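Local coordinates for repressor protein (Enterobacteria phage N15, PDB 2HIN), which probably binds DNA as a dimeric Cro-type transcriptional repressor of the helix-turn-helix class, at residues 25-28 with 29-32. Sequence-based numbering, arbitrary orientation.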
# COMPACT_ATOMS: atom_id res chain seq x y z
N GLY A 25 9.62 -11.43 13.39
CA GLY A 25 10.05 -10.44 14.37
C GLY A 25 9.47 -9.06 14.11
O GLY A 25 9.11 -8.35 15.04
N ALA A 26 9.35 -8.67 12.84
CA ALA A 26 8.74 -7.40 12.50
C ALA A 26 7.29 -7.35 12.95
O ALA A 26 6.83 -6.34 13.44
CB ALA A 26 8.84 -7.11 11.01
N VAL A 27 6.55 -8.43 12.72
CA VAL A 27 5.14 -8.46 13.14
C VAL A 27 5.02 -8.31 14.67
O VAL A 27 4.18 -7.57 15.16
CB VAL A 27 4.43 -9.70 12.67
CG1 VAL A 27 2.94 -9.71 13.12
CG2 VAL A 27 4.48 -9.80 11.11
N TYR A 28 5.90 -9.00 15.42
CA TYR A 28 5.90 -8.82 16.88
C TYR A 28 6.22 -7.37 17.25
O TYR A 28 5.65 -6.86 18.20
CB TYR A 28 6.86 -9.79 17.60
CG TYR A 28 6.25 -11.16 17.72
CD1 TYR A 28 5.20 -11.39 18.61
CD2 TYR A 28 6.73 -12.24 16.99
CE1 TYR A 28 4.63 -12.65 18.74
CE2 TYR A 28 6.17 -13.51 17.10
CZ TYR A 28 5.11 -13.70 17.98
OH TYR A 28 4.54 -14.96 18.13
N GLN A 29 7.12 -6.71 16.52
CA GLN A 29 7.39 -5.31 16.84
C GLN A 29 6.21 -4.39 16.50
O GLN A 29 6.01 -3.39 17.17
CB GLN A 29 8.70 -4.85 16.22
CG GLN A 29 9.86 -5.57 16.86
CD GLN A 29 11.21 -5.07 16.46
OE1 GLN A 29 11.74 -5.45 15.42
NE2 GLN A 29 11.81 -4.25 17.30
N TRP A 30 5.42 -4.73 15.49
CA TRP A 30 4.17 -3.98 15.25
C TRP A 30 3.19 -4.18 16.40
O TRP A 30 2.57 -3.23 16.86
CB TRP A 30 3.51 -4.39 13.93
CG TRP A 30 4.37 -4.20 12.71
CD1 TRP A 30 5.49 -3.43 12.60
CD2 TRP A 30 4.17 -4.82 11.45
NE1 TRP A 30 5.98 -3.54 11.33
CE2 TRP A 30 5.18 -4.38 10.60
CE3 TRP A 30 3.21 -5.71 10.95
CZ2 TRP A 30 5.28 -4.81 9.27
CZ3 TRP A 30 3.32 -6.13 9.62
CH2 TRP A 30 4.34 -5.68 8.82
N LEU A 31 3.06 -5.42 16.87
CA LEU A 31 2.18 -5.70 18.02
C LEU A 31 2.63 -4.89 19.22
O LEU A 31 1.82 -4.24 19.89
CB LEU A 31 2.20 -7.21 18.34
CG LEU A 31 1.42 -8.08 17.33
CD1 LEU A 31 1.83 -9.55 17.44
CD2 LEU A 31 -0.09 -7.94 17.55
N GLN A 32 3.93 -4.93 19.50
CA GLN A 32 4.47 -4.21 20.65
C GLN A 32 4.28 -2.71 20.53
O GLN A 32 4.09 -2.03 21.53
CB GLN A 32 5.97 -4.49 20.79
CG GLN A 32 6.31 -5.90 21.27
CD GLN A 32 5.96 -6.14 22.72
OE1 GLN A 32 5.50 -5.25 23.43
NE2 GLN A 32 6.19 -7.38 23.18
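Val27 meets Trp30 one helical turn on, and this pair marks the tightly packed side of helix 24-33: Val27 CG2 lies 4.1 Å from Trp30 CZ3, at the benzo end of the indole. With its CG anti to its own carbonyl carbon (chi1 -58°), Trp30 lays the indole back along the preceding turn, where Ala26 O sits over one ring face, 3.3 Å from Trp30 CD1. Val27 CA approaches that same face near the rim. Helix 3-10, helix 38-47 and the loop residues Val22, Ile36 and Pro37 also pack on Trp30, while Val13 and Ala17 of helix 13-20 touch Val27, which explains why both are buried.

Tyr28 and Leu31 lie side by side, their CD1 atoms in van der Waals contact at 4.0 Å, and both touch Val13; yet Leu31 is partly exposed and Tyr28 exposed. The glutamines mark the solvent side. In the conformer described, Gln29 runs extended with CG 3.4 Å from Gly25 O; a second conformer attests looseness. Gln32 CG lies 3.3 Å from Tyr28 O.

Ala26 O accepts a hydrogen bond from Trp30 N at 3.0 Å, as Tyr28 O does from Gln32 N at 2.9 Å: regular helix. Following helix 13-20, apolar inward and glutamines outward, it is probably the recognition helix.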